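PDB 3DSB: putative acetyltransferase from Clostridium difficile, which probably transfers acyl groups as a member of the GNAT acetyltransferase family, and binds trimethyl glycine in the crystal. Local coordinates for residues K54-V59 / I70-E75; D78-N83 / N118-R123. One frame throughout, in Å; residues are numbered along the deposited sequence.

Contact 1. Residues K54-V59 / I70-E75; sequences KGKYHV and IMYTYE
Lys56 and Tyr72 form an antiparallel hydrogen-bonded pair, as do His58 and Ile70, with Tyr57 and Met71 as the non-hydrogen-bonded pair between them; the strand axes approach to 4.9 Å and run at 161°. On the face carrying Lys56, His58 and Tyr72, a water donates to Lys56 O and Ile70 O and also bonds His58 ND1 at 2.8 Å, lying at the edge of the imidazole in its plane. Rim to rim with this ring lies Tyr72, the planes 25° apart, and His58 CE1 comes within 3.4 Å of Tyr72 OH. Lys56 lays its CB off-centre over the Tyr72 ring in a CH-pi contact. Bends at chi2 (-78°) and at chi4 bring NZ to the edge of the Tyr74 ring, where it donates to Tyr74 OH over 2.6 Å; NZ also reaches Glu52 O. At Gly55, CA is only 3.1 Å from Tyr72 O, in a backbone conformation suited to glycine. On the reverse face Tyr57 CE1 meets Met71 CG (selenomethionine) at 3.5 Å, while the Tyr57 hydroxyl bonds Asp78 of the second subunit. The pairing belongs to the hairpin of strands 56-62 and 65-77 in the central sheet, between strands 7-11 and 82-92. Helix 38-50 covers Tyr57 and Met71, whereas helix 101-115 packs on His58, Ile70 and Tyr72.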
loop_
_atom_site.group_PDB
_atom_site.type_symbol
_atom_site.label_atom_id
_atom_site.label_comp_id
_atom_site.label_asym_id
_atom_site.label_seq_id
_atom_site.Cartn_x
_atom_site.Cartn_y
_atom_site.Cartn_z
ATOM N N LYS A 54 -8.890 1.042 6.974
ATOM C CA LYS A 54 -7.978 -0.007 6.476
ATOM C C LYS A 54 -8.199 -0.348 4.990
ATOM O O LYS A 54 -7.342 -0.995 4.395
ATOM C CB LYS A 54 -8.107 -1.284 7.295
ATOM C CG LYS A 54 -7.585 -1.231 8.776
ATOM C CD LYS A 54 -7.729 -2.566 9.496
ATOM C CE LYS A 54 -7.086 -2.623 10.920
ATOM N NZ LYS A 54 -7.815 -1.711 11.877
ATOM N N GLY A 55 -9.313 0.084 4.386
ATOM C CA GLY A 55 -9.693 -0.408 3.055
ATOM C C GLY A 55 -11.176 -0.725 3.034
ATOM O O GLY A 55 -11.899 -0.505 4.029
ATOM N N LYS A 56 -11.642 -1.230 1.905
ATOM C CA LYS A 56 -13.065 -1.530 1.727
ATOM C C LYS A 56 -13.284 -2.784 0.892
ATOM O O LYS A 56 -12.586 -2.993 -0.121
ATOM C CB LYS A 56 -13.773 -0.375 1.002
ATOM C CG LYS A 56 -13.665 0.988 1.615
ATOM C CD LYS A 56 -14.568 1.203 2.802
ATOM C CE LYS A 56 -14.545 2.700 3.139
ATOM N NZ LYS A 56 -13.110 3.265 3.120
ATOM N N TYR A 57 -14.254 -3.612 1.304
ATOM C CA TYR A 57 -14.846 -4.620 0.440
ATOM C C TYR A 57 -16.097 -4.068 -0.184
ATOM O O TYR A 57 -16.902 -3.388 0.486
ATOM C CB TYR A 57 -15.263 -5.859 1.222
ATOM C CG TYR A 57 -14.161 -6.602 1.908
ATOM C CD1 TYR A 57 -13.379 -7.503 1.217
ATOM C CD2 TYR A 57 -14.018 -6.521 3.296
ATOM C CE1 TYR A 57 -12.382 -8.253 1.898
ATOM C CE2 TYR A 57 -13.051 -7.223 3.968
ATOM C CZ TYR A 57 -12.237 -8.110 3.264
ATOM O OH TYR A 57 -11.279 -8.791 3.980
ATOM N N HIS A 58 -16.290 -4.413 -1.458
ATOM C CA HIS A 58 -17.590 -4.274 -2.112
ATOM C C HIS A 58 -17.998 -5.669 -2.555
ATOM O O HIS A 58 -17.149 -6.487 -2.968
ATOM C CB HIS A 58 -17.536 -3.339 -3.331
ATOM C CG HIS A 58 -17.330 -1.902 -2.975
ATOM N ND1 HIS A 58 -16.090 -1.395 -2.639
ATOM C CD2 HIS A 58 -18.206 -0.872 -2.841
ATOM C CE1 HIS A 58 -16.207 -0.109 -2.345
ATOM N NE2 HIS A 58 -17.478 0.233 -2.452
ATOM N N VAL A 59 -19.301 -5.929 -2.512
ATOM C CA VAL A 59 -19.828 -7.210 -2.924
ATOM C C VAL A 59 -20.891 -6.991 -4.001
ATOM O O VAL A 59 -21.593 -5.954 -4.036
ATOM C CB VAL A 59 -20.458 -7.969 -1.719
ATOM C CG1 VAL A 59 -19.364 -8.440 -0.774
ATOM C CG2 VAL A 59 -21.506 -7.096 -0.947
ATOM N N ILE A 70 -14.791 -7.617 -4.170
ATOM C CA ILE A 70 -13.519 -6.968 -4.561
ATOM C C ILE A 70 -13.064 -6.143 -3.360
ATOM O O ILE A 70 -13.901 -5.548 -2.651
ATOM C CB ILE A 70 -13.712 -6.068 -5.834
ATOM C CG1 ILE A 70 -12.379 -5.538 -6.349
ATOM C CG2 ILE A 70 -14.762 -4.989 -5.635
ATOM C CD1 ILE A 70 -12.413 -5.051 -7.842
HETATM N N MSE A 71 -11.754 -6.133 -3.099
HETATM C CA MSE A 71 -11.187 -5.458 -1.929
HETATM C C MSE A 71 -10.073 -4.529 -2.345
HETATM O O MSE A 71 -9.283 -4.884 -3.234
HETATM C CB MSE A 71 -10.628 -6.455 -0.913
HETATM C CG MSE A 71 -10.344 -5.827 0.429
HETATM SE SE MSE A 71 -8.531 -5.078 0.613
HETATM C CE MSE A 71 -7.653 -6.642 1.382
ATOM N N TYR A 72 -10.048 -3.331 -1.774
ATOM C CA TYR A 72 -8.901 -2.427 -1.973
ATOM C C TYR A 72 -8.453 -1.797 -0.683
ATOM O O TYR A 72 -9.244 -1.638 0.262
ATOM C CB TYR A 72 -9.178 -1.331 -3.000
ATOM C CG TYR A 72 -10.344 -0.435 -2.698
ATOM C CD1 TYR A 72 -10.232 0.641 -1.812
ATOM C CD2 TYR A 72 -11.585 -0.648 -3.305
ATOM C CE1 TYR A 72 -11.324 1.487 -1.538
ATOM C CE2 TYR A 72 -12.649 0.183 -3.073
ATOM C CZ TYR A 72 -12.537 1.242 -2.188
ATOM O OH TYR A 72 -13.606 2.074 -1.979
ATOM N N THR A 73 -7.172 -1.427 -0.670
ATOM C CA THR A 73 -6.622 -0.630 0.419
ATOM C C THR A 73 -6.137 0.703 -0.161
ATOM O O THR A 73 -6.168 0.911 -1.373
ATOM C CB THR A 73 -5.429 -1.341 1.073
ATOM O OG1 THR A 73 -4.435 -1.583 0.097
ATOM C CG2 THR A 73 -5.800 -2.678 1.706
ATOM N N TYR A 74 -5.626 1.580 0.718
ATOM C CA TYR A 74 -5.146 2.903 0.260
ATOM C C TYR A 74 -3.664 3.063 0.489
ATOM O O TYR A 74 -3.129 2.525 1.462
ATOM C CB TYR A 74 -5.765 4.022 1.087
ATOM C CG TYR A 74 -7.252 3.933 1.127
ATOM C CD1 TYR A 74 -7.991 4.391 0.068
ATOM C CD2 TYR A 74 -7.922 3.373 2.243
ATOM C CE1 TYR A 74 -9.417 4.329 0.087
ATOM C CE2 TYR A 74 -9.330 3.282 2.261
ATOM C CZ TYR A 74 -10.068 3.776 1.177
ATOM O OH TYR A 74 -11.447 3.713 1.183
ATOM N N GLU A 75 -3.035 3.847 -0.389
ATOM C CA GLU A 75 -1.687 4.345 -0.122
ATOM C C GLU A 75 -1.705 5.860 -0.228
ATOM O O GLU A 75 -1.924 6.407 -1.311
ATOM C CB GLU A 75 -0.719 3.822 -1.193
ATOM C CG GLU A 75 0.675 4.457 -1.076
ATOM C CD GLU A 75 1.544 4.295 -2.327
ATOM O OE1 GLU A 75 1.236 3.452 -3.194
ATOM O OE2 GLU A 75 2.530 5.051 -2.438
HETATM O O HOH W 1 -13.707 -2.781 -2.758
#

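Contact 2. Residues D78-N83 / N118-R123; sequences DWRNGN and NIVGMR. With BET (trimethyl glycine), chain D.
Asn118 O is gripped by two donors: Asn83 N, 2.9 Å away and almost in line with the carbonyl, and a water at 3.0 Å that also donates to Asn83 OD1, tying the asparagine side chain to the neighbouring backbone. Asn83 O in turn accepts from Val120 N at 2.8 Å, with the donor tilted 33° from the carbonyl plane. These two bonds, either side of Ile119, register Asn83 against Ile119 as a parallel bridge, and Ile119 CA adds a CA-H...O contact to Asn83 O. The CB of Val120 is directed at segment 78-83: CG1 lies 4.0 Å from Gly82 CA, and CG2, between the backbone N and the carbonyl carbon (chi1 -64° for CG1), comes to 3.4 Å from Asn83 O. Beyond it, Arg80 CD touches Val120 CG2. The Arg80 chain is extended from CG to NE, which carries its guanidinium out to the bound trimethyl glycine. The guanidinium edges of Arg80 and Arg123 face the trimethylammonium end at unusually short range, so the ligand's fine placement is doubtful; Trp79 CE3 lies 3.4 Å from the carboxylate OXT. Ser77 OG hydrogen-bonds the ligand, and OE1 of Glu151 of the second subunit forms a salt bridge with Arg123 NE. Asn81 and Gly82, both opposite Ser77, make a G1 beta bulge where strand 65-77 turns into strand 82-92. The parallel bridge opens the pairing of strands 82-92 and 119-127, joined through helix 101-115 in a beta-alpha-beta crossover; Ile119 packs against Cys113 of that helix.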
loop_
_atom_site.group_PDB
_atom_site.type_symbol
_atom_site.label_atom_id
_atom_site.label_comp_id
_atom_site.label_asym_id
_atom_site.label_seq_id
_atom_site.Cartn_x
_atom_site.Cartn_y
_atom_site.Cartn_z
ATOM N N ASP A 78 1.981 11.759 -0.063
ATOM C CA ASP A 78 2.218 13.124 0.383
ATOM C C ASP A 78 2.654 14.019 -0.750
ATOM O O ASP A 78 2.173 15.179 -0.839
ATOM C CB ASP A 78 3.199 13.172 1.566
ATOM C CG ASP A 78 4.485 12.363 1.354
ATOM O OD1 ASP A 78 4.666 11.750 0.290
ATOM O OD2 ASP A 78 5.324 12.382 2.283
ATOM N N TRP A 79 3.462 13.474 -1.676
ATOM C CA TRP A 79 3.887 14.286 -2.830
ATOM C C TRP A 79 2.730 14.769 -3.698
ATOM O O TRP A 79 2.784 15.869 -4.246
ATOM C CB TRP A 79 4.844 13.505 -3.734
ATOM C CG TRP A 79 6.165 13.211 -3.111
ATOM C CD1 TRP A 79 6.543 13.394 -1.802
ATOM C CD2 TRP A 79 7.293 12.629 -3.785
ATOM N NE1 TRP A 79 7.854 12.973 -1.629
ATOM C CE2 TRP A 79 8.345 12.523 -2.836
ATOM C CE3 TRP A 79 7.533 12.251 -5.127
ATOM C CZ2 TRP A 79 9.603 12.018 -3.175
ATOM C CZ3 TRP A 79 8.762 11.746 -5.461
ATOM C CH2 TRP A 79 9.795 11.637 -4.497
ATOM N N ARG A 80 1.686 13.944 -3.814
ATOM C CA ARG A 80 0.556 14.232 -4.696
ATOM C C ARG A 80 -0.690 14.702 -3.922
ATOM O O ARG A 80 -1.689 15.042 -4.554
ATOM C CB ARG A 80 0.233 12.991 -5.563
ATOM C CG ARG A 80 1.338 12.547 -6.528
ATOM C CD ARG A 80 0.955 11.205 -7.196
ATOM N NE ARG A 80 2.036 10.673 -8.041
ATOM C CZ ARG A 80 2.230 11.015 -9.321
ATOM N NH1 ARG A 80 1.412 11.887 -9.907
ATOM N NH2 ARG A 80 3.241 10.497 -10.016
ATOM N N ASN A 81 -0.639 14.686 -2.588
ATOM C CA ASN A 81 -1.781 15.051 -1.743
ATOM C C ASN A 81 -3.038 14.269 -2.131
ATOM O O ASN A 81 -4.149 14.828 -2.288
ATOM C CB ASN A 81 -2.043 16.559 -1.800
ATOM C CG ASN A 81 -3.053 17.008 -0.784
ATOM O OD1 ASN A 81 -3.107 16.500 0.341
ATOM N ND2 ASN A 81 -3.824 18.024 -1.160
ATOM N N GLY A 82 -2.879 12.947 -2.226
ATOM C CA GLY A 82 -4.032 12.106 -2.568
ATOM C C GLY A 82 -3.717 10.643 -2.339
ATOM O O GLY A 82 -2.576 10.300 -2.009
ATOM N N ASN A 83 -4.718 9.782 -2.570
ATOM C CA ASN A 83 -4.567 8.344 -2.338
ATOM C C ASN A 83 -4.416 7.599 -3.644
ATOM O O ASN A 83 -5.133 7.912 -4.622
ATOM C CB ASN A 83 -5.801 7.745 -1.677
ATOM C CG ASN A 83 -5.810 7.908 -0.189
ATOM O OD1 ASN A 83 -6.746 8.544 0.366
ATOM N ND2 ASN A 83 -4.819 7.393 0.480
ATOM N N ASN A 118 -9.491 13.211 -5.466
ATOM C CA ASN A 118 -8.437 12.960 -4.476
ATOM C C ASN A 118 -7.844 11.563 -4.580
ATOM O O ASN A 118 -7.013 11.193 -3.768
ATOM C CB ASN A 118 -8.952 13.158 -3.048
ATOM C CG ASN A 118 -9.849 14.378 -2.915
ATOM O OD1 ASN A 118 -9.358 15.517 -2.881
ATOM N ND2 ASN A 118 -11.194 14.147 -2.850
ATOM N N ILE A 119 -8.301 10.791 -5.559
ATOM C CA ILE A 119 -7.633 9.517 -5.861
ATOM C C ILE A 119 -6.717 9.774 -7.046
ATOM O O ILE A 119 -7.151 10.268 -8.110
ATOM C CB ILE A 119 -8.658 8.401 -6.188
ATOM C CG1 ILE A 119 -9.372 8.030 -4.871
ATOM C CG2 ILE A 119 -7.911 7.192 -6.798
ATOM C CD1 ILE A 119 -10.480 6.979 -4.996
ATOM N N VAL A 120 -5.431 9.490 -6.855
ATOM C CA VAL A 120 -4.448 9.872 -7.857
ATOM C C VAL A 120 -4.002 8.731 -8.775
ATOM O O VAL A 120 -3.272 8.949 -9.735
ATOM C CB VAL A 120 -3.229 10.583 -7.191
ATOM C CG1 VAL A 120 -3.691 11.897 -6.554
ATOM C CG2 VAL A 120 -2.626 9.688 -6.118
ATOM N N GLY A 121 -4.473 7.529 -8.490
ATOM C CA GLY A 121 -4.109 6.386 -9.300
ATOM C C GLY A 121 -4.725 5.120 -8.722
ATOM O O GLY A 121 -5.263 5.138 -7.609
HETATM N N MSE A 122 -4.639 4.030 -9.490
HETATM C CA MSE A 122 -5.218 2.750 -9.094
HETATM C C MSE A 122 -4.194 1.709 -9.446
HETATM O O MSE A 122 -3.724 1.669 -10.594
HETATM C CB MSE A 122 -6.541 2.487 -9.851
HETATM C CG MSE A 122 -7.273 1.285 -9.346
HETATM SE SE MSE A 122 -8.905 1.048 -10.386
HETATM C CE MSE A 122 -8.189 -0.292 -11.641
ATOM N N ARG A 123 -3.797 0.899 -8.461
ATOM C CA ARG A 123 -2.668 -0.008 -8.630
ATOM C C ARG A 123 -2.949 -1.399 -8.123
ATOM O O ARG A 123 -3.888 -1.585 -7.379
ATOM C CB ARG A 123 -1.439 0.568 -7.926
ATOM C CG ARG A 123 -0.902 1.794 -8.640
ATOM C CD ARG A 123 0.230 2.473 -7.880
ATOM N NE ARG A 123 0.841 3.452 -8.774
ATOM C CZ ARG A 123 1.807 4.283 -8.405
ATOM N NH1 ARG A 123 2.259 4.242 -7.164
ATOM N NH2 ARG A 123 2.287 5.148 -9.291
HETATM N N BET D . 4.393 7.725 -7.428
HETATM C CA BET D . 3.570 8.433 -6.390
HETATM C C BET D . 4.215 9.484 -5.498
HETATM O O BET D . 3.975 9.504 -4.241
HETATM O OXT BET D . 4.863 10.384 -6.097
HETATM C C1 BET D . 4.441 6.321 -7.060
HETATM C C2 BET D . 3.825 7.807 -8.781
HETATM C C3 BET D . 5.771 8.226 -7.515
HETATM O O HOH W 2 -6.602 15.362 -0.847
HETATM O O HOH W 3 -8.303 10.382 -1.178
#

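In the fold
The two contacts follow one another along the chain, contact 1 closing before contact 2 opens, and their centres are about 15 Å apart. They share one mixed sheet: contact 1 joins the antiparallel strands 56-62 and 65-77 near the centre of the molecule, and contact 2 the parallel strands 82-92 and 119-127 at the border of the sheet within this chain. Strands 65-77 and 82-92 are adjacent, so the two meet directly, Asn83 ND2 packing against Tyr74 CB at 3.6 Å. Helix 101-115 reaches both. Each also touches the second subunit; contact 2 carries the pocket residues Trp79, Arg80 and Arg123, while Met122 and Arg123 extend the sheet antiparallel into that subunit.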